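Local structure of alpha-glucosidase (Bacteroides thetaiotaomicron, 5XFM) at residues Tyr317-Leu330 with Val526-Asp538. The protein probably hydrolyses terminal beta-L-arabinopyranosides and alpha-galactosides, as a bifunctional glycoside hydrolase of family 97. The protein carries 1 engineered substitution. Residues are numbered along the deposited sequence; the frame is centred on the assembly and turned at random.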
ATOM      1  N   TYR A 317     -27.491   4.868  -7.687  1.00 19.50           N
ATOM      2  CA  TYR A 317     -26.259   5.146  -6.948  1.00 23.85           C
ATOM      3  C   TYR A 317     -25.687   6.532  -7.235  1.00 25.06           C
ATOM      4  O   TYR A 317     -25.001   7.117  -6.395  1.00 23.37           O
ATOM      5  CB  TYR A 317     -25.221   4.059  -7.232  1.00 24.16           C
ATOM      6  CG  TYR A 317     -25.269   2.968  -6.190  1.00 21.31           C
ATOM      7  CD1 TYR A 317     -26.286   2.026  -6.208  1.00 22.45           C
ATOM      8  CD2 TYR A 317     -24.308   2.882  -5.189  1.00 19.61           C
ATOM      9  CE1 TYR A 317     -26.354   1.028  -5.262  1.00 22.50           C
ATOM     10  CE2 TYR A 317     -24.370   1.881  -4.233  1.00 18.95           C
ATOM     11  CZ  TYR A 317     -25.397   0.955  -4.280  1.00 21.81           C
ATOM     12  OH  TYR A 317     -25.485  -0.052  -3.348  1.00 21.84           O
ATOM     13  N   ILE A 318     -25.964   7.051  -8.424  1.00 22.99           N
ATOM     14  CA  ILE A 318     -25.632   8.432  -8.747  1.00 21.51           C
ATOM     15  C   ILE A 318     -26.441   9.382  -7.860  1.00 25.55           C
ATOM     16  O   ILE A 318     -25.907  10.344  -7.297  1.00 31.33           O
ATOM     17  CB  ILE A 318     -25.897   8.722 -10.239  1.00 25.82           C
ATOM     18  CG1 ILE A 318     -24.800   8.083 -11.098  1.00 21.65           C
ATOM     19  CG2 ILE A 318     -25.971  10.212 -10.500  1.00 23.85           C
ATOM     20  CD1 ILE A 318     -25.113   8.058 -12.574  1.00 19.76           C
ATOM     21  N   ASP A 319     -27.733   9.088  -7.732  1.00 26.01           N
ATOM     22  CA  ASP A 319     -28.625   9.836  -6.850  1.00 28.22           C
ATOM     23  C   ASP A 319     -28.157   9.763  -5.405  1.00 26.60           C
ATOM     24  O   ASP A 319     -28.201  10.752  -4.678  1.00 29.73           O
ATOM     25  CB  ASP A 319     -30.061   9.304  -6.947  1.00 30.20           C
ATOM     26  CG  ASP A 319     -30.765   9.731  -8.222  1.00 27.06           C
ATOM     27  OD1 ASP A 319     -30.290  10.673  -8.892  1.00 27.11           O
ATOM     28  OD2 ASP A 319     -31.802   9.118  -8.555  1.00 30.91           O
ATOM     29  N   PHE A 320     -27.727   8.573  -4.997  1.00 25.61           N
ATOM     30  CA  PHE A 320     -27.242   8.339  -3.641  1.00 24.00           C
ATOM     31  C   PHE A 320     -25.976   9.156  -3.397  1.00 27.86           C
ATOM     32  O   PHE A 320     -25.810   9.755  -2.339  1.00 28.41           O
ATOM     33  CB  PHE A 320     -26.993   6.841  -3.409  1.00 22.74           C
ATOM     34  CG  PHE A 320     -26.527   6.506  -2.020  1.00 20.54           C
ATOM     35  CD1 PHE A 320     -27.166   7.035  -0.912  1.00 22.09           C
ATOM     36  CD2 PHE A 320     -25.455   5.654  -1.821  1.00 25.23           C
ATOM     37  CE1 PHE A 320     -26.739   6.725   0.371  1.00 22.12           C
ATOM     38  CE2 PHE A 320     -25.021   5.347  -0.537  1.00 23.73           C
ATOM     39  CZ  PHE A 320     -25.666   5.886   0.557  1.00 17.81           C
ATOM     40  N   ALA A 321     -25.081   9.183  -4.379  1.00 29.01           N
ATOM     41  CA  ALA A 321     -23.885  10.020  -4.284  1.00 23.68           C
ATOM     42  C   ALA A 321     -24.279  11.480  -4.118  1.00 25.63           C
ATOM     43  O   ALA A 321     -23.734  12.184  -3.277  1.00 26.03           O
ATOM     44  CB  ALA A 321     -23.002   9.841  -5.509  1.00 21.41           C
ATOM     45  N   SER A 322     -25.243  11.928  -4.915  1.00 29.32           N
ATOM     46  CA  SER A 322     -25.722  13.302  -4.817  1.00 28.26           C
ATOM     47  C   SER A 322     -26.269  13.615  -3.423  1.00 29.08           C
ATOM     48  O   SER A 322     -25.973  14.665  -2.851  1.00 32.05           O
ATOM     49  CB  SER A 322     -26.797  13.567  -5.869  1.00 27.18           C
ATOM     50  OG  SER A 322     -27.096  14.945  -5.938  1.00 32.68           O
ATOM     51  N   ALA A 323     -27.061  12.696  -2.883  1.00 26.86           N
ATOM     52  CA  ALA A 323     -27.650  12.853  -1.556  1.00 28.94           C
ATOM     53  C   ALA A 323     -26.584  12.851  -0.464  1.00 27.93           C
ATOM     54  O   ALA A 323     -26.717  13.525   0.556  1.00 26.52           O
ATOM     55  CB  ALA A 323     -28.672  11.749  -1.300  1.00 26.48           C
ATOM     56  N   MET A 324     -25.535  12.067  -0.677  1.00 24.52           N
ATOM     57  CA  MET A 324     -24.426  12.004   0.256  1.00 26.33           C
ATOM     58  C   MET A 324     -23.468  13.183   0.068  1.00 25.94           C
ATOM     59  O   MET A 324     -22.608  13.441   0.909  1.00 22.88           O
ATOM     60  CB  MET A 324     -23.688  10.675   0.094  1.00 26.89           C
ATOM     61  CG  MET A 324     -24.498   9.480   0.554  1.00 20.45           C
ATOM     62  SD  MET A 324     -24.853   9.503   2.323  1.00 25.78           S
ATOM     63  CE  MET A 324     -23.195   9.448   3.005  1.00 24.78           C
ATOM     64  N   GLY A 325     -23.617  13.895  -1.045  1.00 31.28           N
ATOM     65  CA  GLY A 325     -22.713  14.986  -1.362  1.00 22.11           C
ATOM     66  C   GLY A 325     -21.375  14.427  -1.800  1.00 29.23           C
ATOM     67  O   GLY A 325     -20.342  15.096  -1.701  1.00 33.20           O
ATOM     68  N   TYR A 326     -21.389  13.183  -2.271  1.00 27.68           N
ATOM     69  CA  TYR A 326     -20.162  12.527  -2.710  1.00 30.13           C
ATOM     70  C   TYR A 326     -19.772  12.987  -4.107  1.00 32.27           C
ATOM     71  O   TYR A 326     -20.636  13.271  -4.945  1.00 28.34           O
ATOM     72  CB  TYR A 326     -20.308  11.003  -2.668  1.00 27.37           C
ATOM     73  CG  TYR A 326     -20.082  10.411  -1.292  1.00 31.40           C
ATOM     74  CD1 TYR A 326     -19.979  11.229  -0.171  1.00 27.21           C
ATOM     75  CD2 TYR A 326     -19.944   9.040  -1.117  1.00 26.80           C
ATOM     76  CE1 TYR A 326     -19.766  10.697   1.084  1.00 27.52           C
ATOM     77  CE2 TYR A 326     -19.729   8.499   0.137  1.00 27.28           C
ATOM     78  CZ  TYR A 326     -19.640   9.332   1.232  1.00 27.46           C
ATOM     79  OH  TYR A 326     -19.427   8.801   2.480  1.00 23.87           O
ATOM     80  N   GLU A 327     -18.464  13.069  -4.340  1.00 23.72           N
ATOM     81  CA  GLU A 327     -17.922  13.560  -5.603  1.00 28.10           C
ATOM     82  C   GLU A 327     -18.055  12.576  -6.752  1.00 23.21           C
ATOM     83  O   GLU A 327     -18.167  12.983  -7.907  1.00 26.80           O
ATOM     84  CB  GLU A 327     -16.450  13.953  -5.445  1.00 24.83           C
ATOM     85  CG  GLU A 327     -16.208  15.170  -4.570  1.00 28.88           C
ATOM     86  CD  GLU A 327     -16.447  14.906  -3.097  1.00 33.05           C
ATOM     87  OE1 GLU A 327     -16.062  13.819  -2.616  1.00 30.22           O
ATOM     88  OE2 GLU A 327     -17.020  15.787  -2.420  1.00 33.77           O
ATOM     89  N   TYR A 328     -17.996  11.285  -6.451  1.00 23.06           N
ATOM     90  CA  TYR A 328     -17.903  10.288  -7.511  1.00 20.18           C
ATOM     91  C   TYR A 328     -18.899   9.145  -7.380  1.00 26.43           C
ATOM     92  O   TYR A 328     -19.482   8.914  -6.318  1.00 25.12           O
ATOM     93  CB  TYR A 328     -16.475   9.736  -7.582  1.00 22.60           C
ATOM     94  CG  TYR A 328     -15.453  10.809  -7.911  1.00 20.63           C
ATOM     95  CD1 TYR A 328     -15.459  11.443  -9.150  1.00 22.53           C
ATOM     96  CD2 TYR A 328     -14.516  11.216  -6.972  1.00 23.53           C
ATOM     97  CE1 TYR A 328     -14.544  12.434  -9.449  1.00 22.64           C
ATOM     98  CE2 TYR A 328     -13.597  12.207  -7.262  1.00 22.38           C
ATOM     99  CZ  TYR A 328     -13.617  12.812  -8.498  1.00 20.16           C
ATOM    100  OH  TYR A 328     -12.707  13.799  -8.787  1.00 22.79           O
ATOM    101  N   ALA A 329     -19.121   8.477  -8.508  1.00 24.67           N
ATOM    102  CA  ALA A 329     -19.780   7.186  -8.551  1.00 19.07           C
ATOM    103  C   ALA A 329     -18.953   6.237  -9.413  1.00 20.35           C
ATOM    104  O   ALA A 329     -18.607   6.559 -10.552  1.00 22.53           O
ATOM    105  CB  ALA A 329     -21.200   7.311  -9.097  1.00 19.42           C
ATOM    106  N   LEU A 330     -18.631   5.073  -8.862  1.00 25.23           N
ATOM    107  CA  LEU A 330     -17.873   4.051  -9.578  1.00 21.28           C
ATOM    108  C   LEU A 330     -18.801   3.039 -10.242  1.00 22.81           C
ATOM    109  O   LEU A 330     -19.597   2.389  -9.570  1.00 24.47           O
ATOM    110  CB  LEU A 330     -16.917   3.327  -8.626  1.00 18.62           C
ATOM    111  CG  LEU A 330     -16.306   2.016  -9.140  1.00 22.05           C
ATOM    112  CD1 LEU A 330     -15.476   2.225 -10.412  1.00 18.25           C
ATOM    113  CD2 LEU A 330     -15.472   1.349  -8.051  1.00 17.47           C
ATOM    114  N   VAL A 526      -9.034   8.457  -3.157  1.00 23.72           N
ATOM    115  CA  VAL A 526     -10.391   8.314  -3.669  1.00 27.82           C
ATOM    116  C   VAL A 526     -11.039   7.102  -3.006  1.00 25.50           C
ATOM    117  O   VAL A 526     -10.712   5.962  -3.336  1.00 24.09           O
ATOM    118  CB  VAL A 526     -10.404   8.153  -5.206  1.00 23.20           C
ATOM    119  CG1 VAL A 526     -11.805   7.835  -5.708  1.00 22.82           C
ATOM    120  CG2 VAL A 526      -9.860   9.408  -5.878  1.00 20.78           C
ATOM    121  N   GLN A 527     -11.939   7.347  -2.059  1.00 22.28           N
ATOM    122  CA  GLN A 527     -12.572   6.252  -1.329  1.00 23.71           C
ATOM    123  C   GLN A 527     -13.914   5.877  -1.930  1.00 24.78           C
ATOM    124  O   GLN A 527     -14.853   6.670  -1.922  1.00 26.08           O
ATOM    125  CB  GLN A 527     -12.765   6.612   0.148  1.00 21.10           C
ATOM    126  CG  GLN A 527     -11.486   6.809   0.964  1.00 24.55           C
ATOM    127  CD  GLN A 527     -10.819   5.514   1.398  1.00 19.46           C
ATOM    128  OE1 GLN A 527     -10.879   4.497   0.707  1.00 27.39           O
ATOM    129  NE2 GLN A 527     -10.185   5.546   2.562  1.00 21.35           N
ATOM    130  N   ASN A 528     -14.003   4.650  -2.427  1.00 25.66           N
ATOM    131  CA  ASN A 528     -15.280   4.076  -2.822  1.00 25.75           C
ATOM    132  C   ASN A 528     -15.766   3.175  -1.692  1.00 22.85           C
ATOM    133  O   ASN A 528     -15.445   1.988  -1.651  1.00 16.21           O
ATOM    134  CB  ASN A 528     -15.158   3.302  -4.138  1.00 21.18           C
ATOM    135  CG  ASN A 528     -14.607   4.161  -5.270  1.00 26.46           C
ATOM    136  OD1 ASN A 528     -15.223   5.147  -5.679  1.00 28.39           O
ATOM    137  ND2 ASN A 528     -13.441   3.786  -5.783  1.00 26.71           N
ATOM    138  N   PHE A 529     -16.471   3.778  -0.737  1.00 21.69           N
ATOM    139  CA  PHE A 529     -16.987   3.066   0.427  1.00 23.71           C
ATOM    140  C   PHE A 529     -18.104   2.106   0.057  1.00 27.16           C
ATOM    141  O   PHE A 529     -18.752   2.258  -0.985  1.00 27.95           O
ATOM    142  CB  PHE A 529     -17.482   4.051   1.489  1.00 29.07           C
ATOM    143  CG  PHE A 529     -16.397   4.908   2.071  1.00 25.78           C
ATOM    144  CD1 PHE A 529     -16.427   6.284   1.923  1.00 24.96           C
ATOM    145  CD2 PHE A 529     -15.337   4.332   2.755  1.00 23.39           C
ATOM    146  CE1 PHE A 529     -15.428   7.070   2.453  1.00 23.45           C
ATOM    147  CE2 PHE A 529     -14.337   5.110   3.287  1.00 24.26           C
ATOM    148  CZ  PHE A 529     -14.382   6.483   3.140  1.00 27.07           C
ATOM    149  N   ALA A 530     -18.325   1.113   0.910  1.00 24.52           N
ATOM    150  CA  ALA A 530     -19.342   0.108   0.643  1.00 25.37           C
ATOM    151  C   ALA A 530     -20.717   0.492   1.200  1.00 26.32           C
ATOM    152  O   ALA A 530     -21.430  -0.349   1.739  1.00 30.37           O
ATOM    153  CB  ALA A 530     -18.902  -1.224   1.214  1.00 29.77           C
ATOM    154  N   LEU A 531     -21.097   1.754   1.045  1.00 23.89           N
ATOM    155  CA  LEU A 531     -22.428   2.190   1.440  1.00 26.56           C
ATOM    156  C   LEU A 531     -23.457   1.783   0.388  1.00 27.76           C
ATOM    157  O   LEU A 531     -23.103   1.422  -0.734  1.00 31.02           O
ATOM    158  CB  LEU A 531     -22.462   3.705   1.656  1.00 25.40           C
ATOM    159  CG  LEU A 531     -21.581   4.256   2.772  1.00 24.21           C
ATOM    160  CD1 LEU A 531     -21.726   5.762   2.879  1.00 26.73           C
ATOM    161  CD2 LEU A 531     -21.914   3.584   4.085  1.00 29.35           C
ATOM    162  N   ALA A 532     -24.730   1.835   0.760  1.00 24.50           N
ATOM    163  CA  ALA A 532     -25.826   1.575  -0.175  1.00 24.44           C
ATOM    164  C   ALA A 532     -27.007   2.496   0.155  1.00 21.41           C
ATOM    165  O   ALA A 532     -27.137   2.944   1.292  1.00 20.58           O
ATOM    166  CB  ALA A 532     -26.226   0.123  -0.124  1.00 17.66           C
ATOM    167  N   PRO A 533     -27.860   2.797  -0.838  1.00 20.56           N
ATOM    168  CA  PRO A 533     -28.965   3.744  -0.627  1.00 23.22           C
ATOM    169  C   PRO A 533     -29.849   3.423   0.584  1.00 21.68           C
ATOM    170  O   PRO A 533     -30.237   4.331   1.331  1.00 23.28           O
ATOM    171  CB  PRO A 533     -29.775   3.631  -1.922  1.00 21.45           C
ATOM    172  CG  PRO A 533     -28.812   3.154  -2.942  1.00 24.83           C
ATOM    173  CD  PRO A 533     -27.744   2.372  -2.244  1.00 23.44           C
ATOM    174  N   ASN A 534     -30.137   2.142   0.788  1.00 24.61           N
ATOM    175  CA  ASN A 534     -30.947   1.704   1.920  1.00 24.07           C
ATOM    176  C   ASN A 534     -30.369   2.114   3.276  1.00 29.64           C
ATOM    177  O   ASN A 534     -31.092   2.149   4.273  1.00 33.98           O
ATOM    178  CB  ASN A 534     -31.138   0.188   1.871  1.00 24.80           C
ATOM    179  CG  ASN A 534     -29.827  -0.560   1.824  1.00 23.82           C
ATOM    180  OD1 ASN A 534     -29.186  -0.639   0.779  1.00 21.46           O
ATOM    181  ND2 ASN A 534     -29.430  -1.131   2.952  1.00 25.54           N
ATOM    182  N   ASN A 535     -29.072   2.425   3.315  1.00 26.53           N
ATOM    183  CA  ASN A 535     -28.435   2.848   4.557  1.00 22.68           C
ATOM    184  C   ASN A 535     -28.989   4.179   5.054  1.00 29.09           C
ATOM    185  O   ASN A 535     -28.901   4.494   6.241  1.00 25.93           O
ATOM    186  CB  ASN A 535     -26.921   2.946   4.399  1.00 18.50           C
ATOM    187  CG  ASN A 535     -26.274   1.599   4.149  1.00 29.73           C
ATOM    188  OD1 ASN A 535     -25.145   1.523   3.665  1.00 24.98           O
ATOM    189  ND2 ASN A 535     -27.002   0.520   4.453  1.00 28.96           N
ATOM    190  N   LEU A 536     -29.557   4.977   4.157  1.00 28.19           N
ATOM    191  CA  LEU A 536     -30.129   6.234   4.623  1.00 32.44           C
ATOM    192  C   LEU A 536     -31.416   5.970   5.405  1.00 36.48           C
ATOM    193  O   LEU A 536     -31.903   6.854   6.108  1.00 32.90           O
ATOM    194  CB  LEU A 536     -30.398   7.186   3.460  1.00 28.84           C
ATOM    195  CG  LEU A 536     -29.185   7.990   2.991  1.00 33.29           C
ATOM    196  CD1 LEU A 536     -29.574   8.932   1.861  1.00 27.84           C
ATOM    197  CD2 LEU A 536     -28.556   8.753   4.151  1.00 27.28           C
ATOM    198  N   LYS A 537     -31.935   4.743   5.314  1.00 34.92           N
ATOM    199  CA  LYS A 537     -33.122   4.360   6.081  1.00 33.37           C
ATOM    200  C   LYS A 537     -32.849   3.386   7.240  1.00 36.21           C
ATOM    201  O   LYS A 537     -33.493   3.482   8.285  1.00 36.63           O
ATOM    202  CB  LYS A 537     -34.166   3.740   5.147  1.00 39.72           C
ATOM    203  CG  LYS A 537     -34.705   4.685   4.076  1.00 49.21           C
ATOM    204  CD  LYS A 537     -35.551   5.802   4.670  1.00 60.55           C
ATOM    205  CE  LYS A 537     -36.145   6.690   3.585  1.00 60.01           C
ATOM    206  NZ  LYS A 537     -35.093   7.498   2.896  1.00 59.51           N
ATOM    207  N   ASP A 538     -31.909   2.456   7.069  1.00 33.12           N
ATOM    208  CA  ASP A 538     -31.710   1.402   8.074  1.00 29.30           C
ATOM    209  C   ASP A 538     -30.424   1.542   8.890  1.00 30.91           C
ATOM    210  O   ASP A 538     -30.039   0.628   9.624  1.00 26.86           O
ATOM    211  CB  ASP A 538     -31.755   0.015   7.415  1.00 31.68           C
ATOM    212  CG  ASP A 538     -30.742  -0.150   6.290  1.00 33.03           C
ATOM    213  OD1 ASP A 538     -29.664   0.481   6.338  1.00 29.29           O
ATOM    214  OD2 ASP A 538     -31.030  -0.932   5.355  1.00 30.91           O
TER
HETATM  215  O   HOH W   1     -22.978  -0.905  -2.257  1.00 19.23           O
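Phe320 lays one ring face over the Ala532-Pro533 peptide: Pro533 CA sits 3.8 Å from the ring centroid and 11° off the ring normal, which meets the geometry of a CH-pi contact. The ring reaches this place because CG stands anti to the backbone N (chi1 -178°). Its opposite face is backed by Met324 CG of the same helix, while Leu531 CB, 3.7 Å from Phe320 CE2, and Leu536 CG, 3.8 Å from Phe320 CE1, meet the ring edge in its plane. An alanine in place of Phe320 would probably open a gap between helix 311-324 and the Ala532-Asn535 turn, leaving Pro533 CA without its ring face and Leu531 and Leu536 without the edge between them. One helical turn earlier, Tyr317 crosses Pro533 at about a right angle, with Pro533 CD over its ring face, 3.4 Å from Tyr317 CZ. Tyr317 OH donates to a water, which in turn donates to Leu531 O; this water bridges the segments, which share no direct hydrogen bond. Farther along, Leu531 CD1 reaches Met324 CE (4.0 Å) and Tyr326 OH, whose polar partner is Met547 O. The type I turn is closed by Asn535 N to Ala532 O, and Ala532 N adds a side-chain bond to Asn535 OD1 (3.0 Å). On strand 328-331, Leu330 crosses Asn528 at about a right angle, its CB 3.9 Å from Asn528 OD1. Within the TIM-barrel-type catalytic domain, the helix thus meets the loop and turn after strand 526-528, and strand 328-331 meets that strand's end. Chemically, cohesion rests on apolar and CH-pi packing, with one water serving Tyr317 OH and Leu531 O; Asn528 OD1 is buried without a partner in the model, probably a small cost the packing carries.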